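Local coordinates for protein putative transcriptional regulator (Bacillus cytotoxicus NVH 391-98, PDB 3K4H) that probably acts as a LacI-family transcriptional regulator and binds a glucose-containing glycan between its two lobes, at residues G72-Y77 with Y252-A257; E30-I35 with L46-G51; K63-R68 with Q86-Q91; S209-K214 with V222-F227. One frame throughout, in Å; residues are numbered along the deposited sequence.

Contact 1. Residues G72-Y77 with Y252-A257; sequences GIILLY and YEAAKA. With GLC (alpha-D-glucopyranose), chain C.
Ile-74 meets the helix at 252-257 through both of its branches, and two alanines receive them. Its CG2 faces the CB of Ala-254 at 4.2 Å, while CD1 reaches further and comes to rest 4.0 Å from the CA of Ala-255, beside that residue's methyl group. The torsions divide the work: with chi1 at -55°, CG2 stands opposite the backbone N, and the CG1 arm, extended at chi2, carries CD1 on to Ala-255, the next residue of the helix. The fit illustrates how one branched strand residue can touch two successive small residues of a helix, and here the nearest backbones, at Ile-74 and Ala-254, have their CA atoms 7.2 Å apart. No hydrogen bond crosses the interface, whose touching residues are all buried.

One step outward, the chain leaves the strand and enters the sugar pocket. The carbonyl O of Leu-76 accepts a hydrogen bond of 2.8 Å from O2 of the glucose, and Tyr-77 lies against the same hydroxyl; Asn-113, Asp-112, Asn-115 and the carbonyl of Ile-98 hold the sugar as well. On its far side the helix carries Glu-253, salt-bridged to Lys-270 of the second subunit, and Lys-256, salt-bridged to Asp-260 of that subunit.

Strand 72-75 lies between strands 10-14 and 95-98 in the parallel sheet, and its side chains alternate: Ile-73 and Leu-75 turn to helix 83-90, whereas Ile-74 turns to helices 27-41 and 247-264, which pack together on the other face.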
loop_
_atom_site.group_PDB
_atom_site.type_symbol
_atom_site.label_atom_id
_atom_site.label_comp_id
_atom_site.label_asym_id
_atom_site.label_seq_id
_atom_site.Cartn_x
_atom_site.Cartn_y
_atom_site.Cartn_z
ATOM N N GLY A 72 3.265 8.182 -24.320
ATOM C CA GLY A 72 2.756 8.042 -22.959
ATOM C C GLY A 72 3.299 9.144 -22.089
ATOM O O GLY A 72 4.251 9.823 -22.488
ATOM N N ILE A 73 2.707 9.343 -20.905
ATOM C CA ILE A 73 3.112 10.453 -20.036
ATOM C C ILE A 73 3.225 9.969 -18.612
ATOM O O ILE A 73 2.341 9.240 -18.145
ATOM C CB ILE A 73 2.081 11.586 -20.082
ATOM C CG1 ILE A 73 2.115 12.304 -21.437
ATOM C CG2 ILE A 73 2.300 12.554 -18.963
ATOM C CD1 ILE A 73 1.084 13.420 -21.598
ATOM N N ILE A 74 4.305 10.342 -17.921
ATOM C CA ILE A 74 4.429 10.061 -16.491
ATOM C C ILE A 74 4.194 11.346 -15.773
ATOM O O ILE A 74 4.838 12.324 -16.075
ATOM C CB ILE A 74 5.839 9.613 -16.122
ATOM C CG1 ILE A 74 6.272 8.434 -16.960
ATOM C CG2 ILE A 74 5.917 9.200 -14.671
ATOM C CD1 ILE A 74 7.650 7.915 -16.625
ATOM N N LEU A 75 3.273 11.372 -14.826
ATOM C CA LEU A 75 3.114 12.564 -13.985
ATOM C C LEU A 75 3.977 12.388 -12.744
ATOM O O LEU A 75 3.809 11.406 -11.999
ATOM C CB LEU A 75 1.652 12.736 -13.594
ATOM C CG LEU A 75 0.731 13.434 -14.587
ATOM C CD1 LEU A 75 -0.694 13.173 -14.253
ATOM C CD2 LEU A 75 0.965 14.926 -14.501
ATOM N N LEU A 76 4.918 13.302 -12.531
ATOM C CA LEU A 76 5.879 13.152 -11.426
ATOM C C LEU A 76 5.329 13.636 -10.101
ATOM O O LEU A 76 6.066 13.816 -9.127
ATOM C CB LEU A 76 7.186 13.864 -11.727
ATOM C CG LEU A 76 8.140 13.143 -12.663
ATOM C CD1 LEU A 76 7.866 11.694 -12.524
ATOM C CD2 LEU A 76 7.927 13.551 -14.108
ATOM N N TYR A 77 4.029 13.850 -10.071
ATOM C CA TYR A 77 3.398 14.423 -8.916
ATOM C C TYR A 77 1.918 14.008 -8.895
ATOM O O TYR A 77 1.419 13.460 -9.891
ATOM C CB TYR A 77 3.523 15.935 -8.966
ATOM C CG TYR A 77 2.621 16.549 -9.988
ATOM C CD1 TYR A 77 2.966 16.549 -11.332
ATOM C CD2 TYR A 77 1.410 17.110 -9.613
ATOM C CE1 TYR A 77 2.136 17.110 -12.280
ATOM C CE2 TYR A 77 0.564 17.676 -10.549
ATOM C CZ TYR A 77 0.933 17.674 -11.885
ATOM O OH TYR A 77 0.101 18.222 -12.822
ATOM N N TYR A 252 11.785 4.144 -11.963
ATOM C CA TYR A 252 12.048 3.034 -12.842
ATOM C C TYR A 252 10.747 2.290 -13.018
ATOM O O TYR A 252 10.285 2.049 -14.137
ATOM C CB TYR A 252 13.059 2.143 -12.165
ATOM C CG TYR A 252 13.561 0.989 -12.986
ATOM C CD1 TYR A 252 14.760 1.091 -13.685
ATOM C CD2 TYR A 252 12.865 -0.219 -13.043
ATOM C CE1 TYR A 252 15.254 0.024 -14.433
ATOM C CE2 TYR A 252 13.343 -1.283 -13.806
ATOM C CZ TYR A 252 14.544 -1.148 -14.486
ATOM O OH TYR A 252 15.065 -2.177 -15.216
ATOM N N GLU A 253 10.146 1.956 -11.884
ATOM C CA GLU A 253 8.883 1.284 -11.869
ATOM C C GLU A 253 7.749 2.108 -12.519
ATOM O O GLU A 253 6.909 1.543 -13.215
ATOM C CB GLU A 253 8.544 0.818 -10.449
ATOM C CG GLU A 253 7.987 -0.618 -10.443
ATOM C CD GLU A 253 9.030 -1.667 -10.790
ATOM O OE1 GLU A 253 10.184 -1.530 -10.341
ATOM O OE2 GLU A 253 8.705 -2.638 -11.507
ATOM N N ALA A 254 7.738 3.429 -12.353
ATOM C CA ALA A 254 6.719 4.213 -13.058
ATOM C C ALA A 254 6.820 4.010 -14.572
ATOM O O ALA A 254 5.825 3.656 -15.204
ATOM C CB ALA A 254 6.783 5.631 -12.712
ATOM N N ALA A 255 8.031 4.152 -15.129
ATOM C CA ALA A 255 8.269 4.008 -16.575
ATOM C C ALA A 255 7.932 2.613 -17.090
ATOM O O ALA A 255 7.363 2.457 -18.176
ATOM C CB ALA A 255 9.693 4.362 -16.912
ATOM N N LYS A 256 8.283 1.599 -16.308
ATOM C CA LYS A 256 7.990 0.214 -16.663
ATOM C C LYS A 256 6.482 -0.006 -16.717
ATOM O O LYS A 256 5.989 -0.724 -17.570
ATOM C CB LYS A 256 8.629 -0.720 -15.647
ATOM C CG LYS A 256 8.515 -2.182 -15.939
ATOM C CD LYS A 256 9.077 -2.960 -14.807
ATOM C CE LYS A 256 9.651 -4.209 -15.350
ATOM N NZ LYS A 256 10.157 -5.007 -14.231
ATOM N N ALA A 257 5.755 0.642 -15.814
ATOM C CA ALA A 257 4.299 0.541 -15.803
ATOM C C ALA A 257 3.684 1.261 -17.001
ATOM O O ALA A 257 2.717 0.781 -17.566
ATOM C CB ALA A 257 3.718 1.072 -14.488
HETATM C C1 GLC C . 6.808 12.305 -5.226
HETATM C C2 GLC C . 5.502 12.417 -5.985
HETATM C C3 GLC C . 4.396 12.063 -5.005
HETATM C C4 GLC C . 4.602 10.644 -4.445
HETATM C C5 GLC C . 5.992 10.495 -3.870
HETATM C C6 GLC C . 6.210 9.050 -3.492
HETATM O O2 GLC C . 5.353 13.745 -6.431
HETATM O O3 GLC C . 3.173 12.280 -5.672
HETATM O O4 GLC C . 3.804 10.410 -3.328
HETATM O O5 GLC C . 6.981 10.966 -4.779
HETATM O O6 GLC C . 6.232 9.017 -2.091
#

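Contact 2. Residues E30-I35 with L46-G51; sequences EVIRGI and LYMSTG
In the first beta-alpha-beta crossover of the N-terminal lobe, strand 10-14, helix 27-41 and strand 45-48, Ile-35 and Leu-46 bring the helix down onto the edge strand. The closest approach is between CG2 of Ile-35 and CD2 of Leu-46, at 3.9 Å, with CD1 of the leucine only slightly further from the same methyl, so that the isopropyl fork of Leu-46 straddles the branch of the isoleucine. A chi1 of -81° sets that CG2 roughly opposite the backbone N of Ile-35. The two side chains meet at a slant, not end on.

One turn earlier, Ile-32 shares itself between two strand residues. Its CG2 stands 4.4 Å from CD1 of Leu-46, and its CD1 lies 4.5 Å from the CE methyl of Met-48, a selenomethionine; these are looser apolar contacts. Leu-46 and Met-48 both point at the helix because they are alternate residues of an extended strand. Tyr-47, between them, faces the other side of the sheet. Inward, Leu-13 of the neighbouring strand touches both Ile-32 and Ile-35.

Two charged residues pair on the helix itself, where both also touch Tyr-248 of helix 247-264. Arg-33 points away from the strand, and Glu-30 meets its guanidinium at the edge, OE2 to NH1 at 2.6 Å in a salt bridge. Past the strand, the backbone N of Gly-51 donates to OG of Ser-49 in an ST turn.

The axes of helix 30-35 and strand 46-48 approach to 11.3 Å with an angle of 145° between their directions, the near-antiparallel helix on strand of a Rossmann-like alpha/beta sheet.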
loop_
_atom_site.group_PDB
_atom_site.type_symbol
_atom_site.label_atom_id
_atom_site.label_comp_id
_atom_site.label_asym_id
_atom_site.label_seq_id
_atom_site.Cartn_x
_atom_site.Cartn_y
_atom_site.Cartn_z
ATOM N N GLU A 30 16.671 12.434 -9.500
ATOM C CA GLU A 30 16.753 11.037 -9.141
ATOM C C GLU A 30 15.578 10.237 -9.732
ATOM O O GLU A 30 15.778 9.112 -10.200
ATOM C CB GLU A 30 16.821 10.894 -7.629
ATOM C CG GLU A 30 17.116 9.522 -7.131
ATOM C CD GLU A 30 18.526 9.059 -7.444
ATOM O OE1 GLU A 30 19.302 9.783 -8.131
ATOM O OE2 GLU A 30 18.854 7.942 -6.993
ATOM N N VAL A 31 14.368 10.824 -9.752
ATOM C CA VAL A 31 13.225 10.087 -10.290
ATOM C C VAL A 31 13.419 9.928 -11.769
ATOM O O VAL A 31 13.183 8.845 -12.309
ATOM C CB VAL A 31 11.851 10.698 -9.917
ATOM C CG1 VAL A 31 11.141 11.226 -11.100
ATOM C CG2 VAL A 31 10.976 9.642 -9.268
ATOM N N ILE A 32 13.917 10.993 -12.406
ATOM C CA ILE A 32 14.162 10.978 -13.825
ATOM C C ILE A 32 15.258 9.994 -14.133
ATOM O O ILE A 32 15.205 9.307 -15.136
ATOM C CB ILE A 32 14.517 12.359 -14.359
ATOM C CG1 ILE A 32 13.267 13.249 -14.301
ATOM C CG2 ILE A 32 14.998 12.243 -15.792
ATOM C CD1 ILE A 32 13.496 14.716 -14.556
ATOM N N ARG A 33 16.237 9.893 -13.246
ATOM C CA ARG A 33 17.332 8.972 -13.442
ATOM C C ARG A 33 16.828 7.523 -13.445
ATOM O O ARG A 33 17.381 6.665 -14.124
ATOM C CB ARG A 33 18.344 9.198 -12.342
ATOM C CG ARG A 33 19.671 8.503 -12.513
ATOM C CD ARG A 33 20.395 8.473 -11.161
ATOM N NE ARG A 33 21.022 7.170 -11.016
ATOM C CZ ARG A 33 21.027 6.447 -9.902
ATOM N NH1 ARG A 33 20.440 6.893 -8.790
ATOM N NH2 ARG A 33 21.623 5.268 -9.915
ATOM N N GLY A 34 15.775 7.247 -12.686
ATOM C CA GLY A 34 15.190 5.902 -12.669
ATOM C C GLY A 34 14.358 5.724 -13.930
ATOM O O GLY A 34 14.341 4.645 -14.555
ATOM N N ILE A 35 13.673 6.800 -14.309
ATOM C CA ILE A 35 12.779 6.760 -15.449
ATOM C C ILE A 35 13.612 6.392 -16.681
ATOM O O ILE A 35 13.283 5.444 -17.416
ATOM C CB ILE A 35 12.018 8.098 -15.609
ATOM C CG1 ILE A 35 10.832 8.128 -14.641
ATOM C CG2 ILE A 35 11.500 8.242 -17.006
ATOM C CD1 ILE A 35 10.333 9.506 -14.276
ATOM N N LEU A 46 12.985 10.661 -23.782
ATOM C CA LEU A 46 12.185 11.399 -22.840
ATOM C C LEU A 46 11.865 12.777 -23.369
ATOM O O LEU A 46 12.512 13.261 -24.305
ATOM C CB LEU A 46 12.886 11.456 -21.502
ATOM C CG LEU A 46 13.266 10.101 -20.885
ATOM C CD1 LEU A 46 13.933 10.312 -19.542
ATOM C CD2 LEU A 46 12.086 9.094 -20.790
ATOM N N TYR A 47 10.831 13.396 -22.814
ATOM C CA TYR A 47 10.398 14.691 -23.302
ATOM C C TYR A 47 9.714 15.435 -22.181
ATOM O O TYR A 47 8.937 14.860 -21.408
ATOM C CB TYR A 47 9.454 14.515 -24.497
ATOM C CG TYR A 47 8.790 15.773 -24.985
ATOM C CD1 TYR A 47 9.183 16.385 -26.171
ATOM C CD2 TYR A 47 7.739 16.333 -24.269
ATOM C CE1 TYR A 47 8.548 17.537 -26.617
ATOM C CE2 TYR A 47 7.106 17.485 -24.689
ATOM C CZ TYR A 47 7.499 18.084 -25.858
ATOM O OH TYR A 47 6.826 19.247 -26.240
HETATM N N MSE A 48 10.022 16.714 -22.063
HETATM C CA MSE A 48 9.323 17.516 -21.106
HETATM C C MSE A 48 9.134 18.874 -21.689
HETATM O O MSE A 48 9.871 19.298 -22.567
HETATM C CB MSE A 48 10.074 17.586 -19.801
HETATM C CG MSE A 48 11.242 18.512 -19.809
HETATM SE SE MSE A 48 12.417 18.092 -18.304
HETATM C CE MSE A 48 11.088 17.594 -16.951
ATOM N N SER A 49 8.155 19.567 -21.183
ATOM C CA SER A 49 7.852 20.896 -21.612
ATOM C C SER A 49 8.493 21.897 -20.709
ATOM O O SER A 49 8.837 21.594 -19.610
ATOM C CB SER A 49 6.369 21.115 -21.569
ATOM O OG SER A 49 6.125 22.409 -21.129
ATOM N N THR A 50 8.711 23.086 -21.210
ATOM C CA THR A 50 9.324 24.122 -20.429
ATOM C C THR A 50 8.462 25.099 -19.685
ATOM O O THR A 50 8.985 25.999 -19.113
ATOM C CB THR A 50 10.332 24.862 -21.214
ATOM O OG1 THR A 50 9.837 25.061 -22.524
ATOM C CG2 THR A 50 11.522 24.035 -21.327
ATOM N N GLY A 51 7.162 24.951 -19.676
ATOM C CA GLY A 51 6.362 25.981 -19.082
ATOM C C GLY A 51 6.440 26.078 -17.606
ATOM O O GLY A 51 6.376 25.119 -16.946
#

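Contact 3. Residues K63-R68 with Q86-Q91; sequences KMVQGR and QYLHEQ
The ring of Tyr-87 is approached at its edge by Val-65, whose CB lies in the ring plane, while CG of Gln-91 rests over one face, 3.4 Å above the plane and displaced toward the rim. This is the junction of helices 54-66 and 83-90, neighbours on one face of the parallel Rossmann-like sheet, where strand 72-75 separates them in the chain.

Val-65 and Tyr-87 reach for each other from opposite directions. The valine CG2 is 3.6 Å from CE1 of the ring, and CB and CG1 lie close to the phenolic oxygen, so the valine wraps the corner formed by CE1 and OH. The tyrosine is carried there by a chi1 of 175°, which places CG opposite the backbone N and sends the ring across to the first helix. Deeper in, CG2 of Val-65 also touches CD2 of Leu-88 at 3.8 Å, making this one methyl the point where ring and aliphatic core join. Leu-88 continues inward to Ile-73 of the strand below.

Toward the surface, Gln-66 brings NE2 to 4.1 Å from OH of Tyr-87. This is too long for a hydrogen bond, and the amide stands at 87° to the ring. The interface thus grades from apolar inside to polar outside, an instructive small case of helix-helix packing over a sheet.

Arg-68, the first residue past the helix to leave helical angles, has a positive phi, and its side chain folds back: NH2 donates a weak bond of 3.4 Å to the carbonyl O of Val-65, which lies at the guanidinium edge.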
loop_
_atom_site.group_PDB
_atom_site.type_symbol
_atom_site.label_atom_id
_atom_site.label_comp_id
_atom_site.label_asym_id
_atom_site.label_seq_id
_atom_site.Cartn_x
_atom_site.Cartn_y
_atom_site.Cartn_z
ATOM N N LYS A 63 0.037 20.146 -26.070
ATOM C CA LYS A 63 0.808 20.076 -27.317
ATOM C C LYS A 63 1.455 18.690 -27.479
ATOM O O LYS A 63 1.508 18.143 -28.577
ATOM C CB LYS A 63 1.849 21.206 -27.407
ATOM C CG LYS A 63 1.300 22.622 -27.105
ATOM C CD LYS A 63 2.086 23.787 -27.780
ATOM C CE LYS A 63 3.591 23.474 -28.010
ATOM N NZ LYS A 63 4.157 24.208 -29.216
HETATM N N MSE A 64 1.926 18.133 -26.370
HETATM C CA MSE A 64 2.406 16.765 -26.313
HETATM C C MSE A 64 1.414 15.796 -26.927
HETATM O O MSE A 64 1.770 15.003 -27.799
HETATM C CB MSE A 64 2.657 16.338 -24.870
HETATM C CG MSE A 64 3.886 16.926 -24.226
HETATM SE SE MSE A 64 4.264 16.127 -22.480
HETATM C CE MSE A 64 4.276 14.287 -23.016
ATOM N N VAL A 65 0.176 15.851 -26.454
ATOM C CA VAL A 65 -0.853 14.928 -26.907
ATOM C C VAL A 65 -1.244 15.279 -28.332
ATOM O O VAL A 65 -1.440 14.391 -29.160
ATOM C CB VAL A 65 -2.111 14.944 -25.984
ATOM C CG1 VAL A 65 -3.170 13.969 -26.487
ATOM C CG2 VAL A 65 -1.732 14.611 -24.570
ATOM N N GLN A 66 -1.322 16.574 -28.624
ATOM C CA GLN A 66 -1.737 17.020 -29.954
ATOM C C GLN A 66 -0.753 16.672 -31.068
ATOM O O GLN A 66 -1.141 16.473 -32.212
ATOM C CB GLN A 66 -2.124 18.500 -29.942
ATOM C CG GLN A 66 -3.552 18.625 -29.452
ATOM C CD GLN A 66 -3.977 19.991 -28.907
ATOM O OE1 GLN A 66 -3.216 20.971 -28.893
ATOM N NE2 GLN A 66 -5.231 20.045 -28.442
ATOM N N GLY A 67 0.515 16.550 -30.698
ATOM C CA GLY A 67 1.590 16.303 -31.645
ATOM C C GLY A 67 1.698 14.891 -32.161
ATOM O O GLY A 67 2.445 14.657 -33.094
ATOM N N ARG A 68 0.955 13.954 -31.574
ATOM C CA ARG A 68 1.020 12.524 -31.941
ATOM C C ARG A 68 2.435 11.926 -31.919
ATOM O O ARG A 68 2.672 10.866 -32.511
ATOM C CB ARG A 68 0.397 12.231 -33.310
ATOM C CG ARG A 68 -0.780 13.063 -33.715
ATOM C CD ARG A 68 -2.005 12.720 -32.920
ATOM N NE ARG A 68 -3.174 13.345 -33.530
ATOM C CZ ARG A 68 -3.916 14.291 -32.960
ATOM N NH1 ARG A 68 -4.964 14.781 -33.619
ATOM N NH2 ARG A 68 -3.629 14.726 -31.736
ATOM N N GLN A 86 -7.590 15.327 -15.702
ATOM C CA GLN A 86 -8.915 15.414 -16.343
ATOM C C GLN A 86 -8.730 15.360 -17.846
ATOM O O GLN A 86 -9.489 14.693 -18.541
ATOM C CB GLN A 86 -9.724 16.678 -15.957
ATOM C CG GLN A 86 -10.887 16.492 -14.938
ATOM C CD GLN A 86 -11.879 15.323 -15.253
ATOM O OE1 GLN A 86 -11.935 14.324 -14.509
ATOM N NE2 GLN A 86 -12.664 15.457 -16.336
ATOM N N TYR A 87 -7.698 16.033 -18.338
ATOM C CA TYR A 87 -7.469 16.114 -19.753
ATOM C C TYR A 87 -7.099 14.766 -20.314
ATOM O O TYR A 87 -7.713 14.305 -21.286
ATOM C CB TYR A 87 -6.385 17.136 -20.097
ATOM C CG TYR A 87 -6.047 17.143 -21.573
ATOM C CD1 TYR A 87 -4.925 16.465 -22.051
ATOM C CD2 TYR A 87 -6.876 17.791 -22.502
ATOM C CE1 TYR A 87 -4.627 16.447 -23.422
ATOM C CE2 TYR A 87 -6.585 17.783 -23.865
ATOM C CZ TYR A 87 -5.460 17.112 -24.322
ATOM O OH TYR A 87 -5.153 17.086 -25.666
ATOM N N LEU A 88 -6.092 14.141 -19.712
ATOM C CA LEU A 88 -5.564 12.895 -20.229
ATOM C C LEU A 88 -6.609 11.807 -20.122
ATOM O O LEU A 88 -6.721 10.969 -21.016
ATOM C CB LEU A 88 -4.282 12.486 -19.499
ATOM C CG LEU A 88 -3.039 13.381 -19.584
ATOM C CD1 LEU A 88 -1.921 12.751 -18.801
ATOM C CD2 LEU A 88 -2.602 13.616 -21.028
ATOM N N HIS A 89 -7.384 11.825 -19.040
ATOM C CA HIS A 89 -8.438 10.827 -18.863
ATOM C C HIS A 89 -9.509 10.933 -19.937
ATOM O O HIS A 89 -9.897 9.931 -20.525
ATOM C CB HIS A 89 -9.071 10.894 -17.476
ATOM C CG HIS A 89 -10.255 9.992 -17.322
ATOM N ND1 HIS A 89 -10.138 8.619 -17.236
ATOM C CD2 HIS A 89 -11.583 10.263 -17.252
ATOM C CE1 HIS A 89 -11.344 8.085 -17.117
ATOM N NE2 HIS A 89 -12.238 9.062 -17.117
ATOM N N GLU A 90 -9.965 12.153 -20.199
ATOM C CA GLU A 90 -10.900 12.428 -21.297
ATOM C C GLU A 90 -10.394 12.133 -22.731
ATOM O O GLU A 90 -11.171 11.741 -23.585
ATOM C CB GLU A 90 -11.368 13.876 -21.211
ATOM C CG GLU A 90 -12.319 14.146 -20.067
ATOM C CD GLU A 90 -13.630 13.419 -20.230
ATOM O OE1 GLU A 90 -14.023 12.693 -19.286
ATOM O OE2 GLU A 90 -14.254 13.562 -21.308
ATOM N N GLN A 91 -9.109 12.343 -23.006
ATOM C CA GLN A 91 -8.602 12.108 -24.351
ATOM C C GLN A 91 -8.203 10.646 -24.487
ATOM O O GLN A 91 -7.695 10.214 -25.530
ATOM C CB GLN A 91 -7.445 13.056 -24.709
ATOM C CG GLN A 91 -7.776 14.573 -24.777
ATOM C CD GLN A 91 -9.101 14.923 -25.483
ATOM O OE1 GLN A 91 -9.131 15.302 -26.662
ATOM N NE2 GLN A 91 -10.198 14.814 -24.750
#

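Contact 4. Residues S209-K214 with V222-F227; sequences SALSKK and VSIVSF
A chi1 of 177° places CG1 of Val-222 opposite its own backbone N and directs it at Leu-211, whose chi1 of -127° and chi2 of 33° swing CD2 over to receive it. The pair belongs to a beta-alpha-beta unit of the C-terminal lobe, strand 195-198, helix 201-213 and strand 223-227, and sits where the helix runs out and the chain turns back to enter the next strand. CD2 of Leu-211 lies 3.9 Å from CG1 of Val-222 and equally near its CB, the two side chains crossing at about a right angle. One methyl thus does all the touching for the helix.

Val-222, just before the strand, and Ile-224 within it point to the helix, whereas Ser-223 between them points away, and its OG is hydrogen-bonded to the backbone N of Glu-285. Helix 176-187 adds to the same apolar cluster from beside, with Val-183 against Leu-211 and Met-187 against Val-222. Everything that touches here is buried and no hydrogen bond crosses. The second contact to the helix is made by CD1 of Ile-224, 4.3 Å from that same CD2 of Leu-211.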
loop_
_atom_site.group_PDB
_atom_site.type_symbol
_atom_site.label_atom_id
_atom_site.label_comp_id
_atom_site.label_asym_id
_atom_site.label_seq_id
_atom_site.Cartn_x
_atom_site.Cartn_y
_atom_site.Cartn_z
ATOM N N SER A 209 19.173 24.579 9.996
ATOM C CA SER A 209 19.977 25.773 10.056
ATOM C C SER A 209 19.262 26.813 10.898
ATOM O O SER A 209 19.893 27.553 11.638
ATOM C CB SER A 209 20.280 26.333 8.658
ATOM O OG SER A 209 19.983 25.373 7.666
ATOM N N ALA A 210 17.943 26.853 10.801
ATOM C CA ALA A 210 17.189 27.909 11.440
ATOM C C ALA A 210 17.225 27.701 12.941
ATOM O O ALA A 210 17.367 28.640 13.715
ATOM C CB ALA A 210 15.764 27.914 10.930
ATOM N N LEU A 211 17.115 26.442 13.333
ATOM C CA LEU A 211 17.122 26.055 14.715
ATOM C C LEU A 211 18.501 26.371 15.306
ATOM O O LEU A 211 18.634 26.733 16.487
ATOM C CB LEU A 211 16.796 24.574 14.791
ATOM C CG LEU A 211 15.664 24.042 15.677
ATOM C CD1 LEU A 211 14.501 24.952 15.812
ATOM C CD2 LEU A 211 15.190 22.728 15.119
ATOM N N SER A 212 19.525 26.278 14.471
ATOM C CA SER A 212 20.875 26.533 14.918
ATOM C C SER A 212 21.183 28.005 14.918
ATOM O O SER A 212 22.000 28.457 15.710
ATOM C CB SER A 212 21.882 25.781 14.066
ATOM O OG SER A 212 21.890 24.421 14.429
ATOM N N LYS A 213 20.554 28.768 14.035
ATOM C CA LYS A 213 20.770 30.203 14.075
ATOM C C LYS A 213 20.178 30.747 15.382
ATOM O O LYS A 213 20.668 31.716 15.936
ATOM C CB LYS A 213 20.183 30.900 12.848
ATOM C CG LYS A 213 20.762 32.284 12.583
ATOM C CD LYS A 213 19.924 33.056 11.538
ATOM C CE LYS A 213 20.740 34.106 10.768
ATOM N NZ LYS A 213 21.673 34.911 11.642
ATOM N N LYS A 214 19.151 30.088 15.904
ATOM C CA LYS A 214 18.523 30.565 17.137
ATOM C C LYS A 214 19.222 30.045 18.398
ATOM O O LYS A 214 18.831 30.396 19.522
ATOM C CB LYS A 214 17.020 30.274 17.128
ATOM C CG LYS A 214 16.320 31.010 15.982
ATOM C CD LYS A 214 14.810 30.961 16.070
ATOM C CE LYS A 214 14.204 32.076 15.248
ATOM N NZ LYS A 214 12.832 32.341 15.736
ATOM N N VAL A 222 15.665 19.722 20.087
ATOM C CA VAL A 222 14.589 19.407 19.158
ATOM C C VAL A 222 15.038 18.265 18.294
ATOM O O VAL A 222 16.139 18.307 17.757
ATOM C CB VAL A 222 14.241 20.597 18.230
ATOM C CG1 VAL A 222 13.182 20.206 17.232
ATOM C CG2 VAL A 222 13.747 21.765 19.008
ATOM N N SER A 223 14.192 17.248 18.175
ATOM C CA SER A 223 14.425 16.142 17.262
ATOM C C SER A 223 13.739 16.421 15.915
ATOM O O SER A 223 12.618 16.955 15.869
ATOM C CB SER A 223 13.899 14.827 17.858
ATOM O OG SER A 223 14.508 14.536 19.101
ATOM N N ILE A 224 14.412 16.051 14.831
ATOM C CA ILE A 224 13.897 16.218 13.481
ATOM C C ILE A 224 13.950 14.871 12.766
ATOM O O ILE A 224 14.995 14.231 12.769
ATOM C CB ILE A 224 14.815 17.150 12.648
ATOM C CG1 ILE A 224 14.991 18.516 13.300
ATOM C CG2 ILE A 224 14.317 17.291 11.218
ATOM C CD1 ILE A 224 16.166 19.291 12.677
ATOM N N VAL A 225 12.852 14.454 12.141
ATOM C CA VAL A 225 12.916 13.447 11.097
ATOM C C VAL A 225 12.356 14.067 9.827
ATOM O O VAL A 225 11.402 14.861 9.905
ATOM C CB VAL A 225 12.091 12.208 11.403
ATOM C CG1 VAL A 225 12.326 11.179 10.315
ATOM C CG2 VAL A 225 12.472 11.625 12.749
ATOM N N SER A 226 12.902 13.716 8.682
ATOM C CA SER A 226 12.470 14.202 7.399
ATOM C C SER A 226 12.390 13.073 6.411
ATOM O O SER A 226 12.607 11.957 6.727
ATOM C CB SER A 226 13.405 15.256 6.886
ATOM O OG SER A 226 13.843 14.913 5.613
ATOM N N PHE A 227 12.090 13.375 5.178
ATOM C CA PHE A 227 11.839 12.369 4.183
ATOM C C PHE A 227 12.683 12.537 2.962
ATOM O O PHE A 227 13.046 13.590 2.627
ATOM C CB PHE A 227 10.425 12.491 3.705
ATOM C CG PHE A 227 9.472 11.660 4.422
ATOM C CD1 PHE A 227 9.108 10.468 3.953
ATOM C CD2 PHE A 227 8.870 12.103 5.531
ATOM C CE1 PHE A 227 8.216 9.731 4.618
ATOM C CE2 PHE A 227 7.989 11.350 6.177
ATOM C CZ PHE A 227 7.667 10.178 5.724
#

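Followed from the N terminus, contact 2 comes first, closing the short loop from helix 27-41 back to edge strand 45-48. Contact 3 then opens on helix 54-66, and before it closes on helix 83-90 the chain passes through strand 72-75, where contact 1 begins; contacts 1 and 3 therefore cross. Contact 1 waits until helix 247-264 to close, and the whole of contact 4, a local closure in the C-terminal lobe, falls within that span. Contacts 1, 2 and 3 touch one another around the parallel sheet, 1 and 2 on one face and 3 on the other. Contact 4, centred about 33 Å from the centre of contact 1, joins a helix and strand of the second lobe.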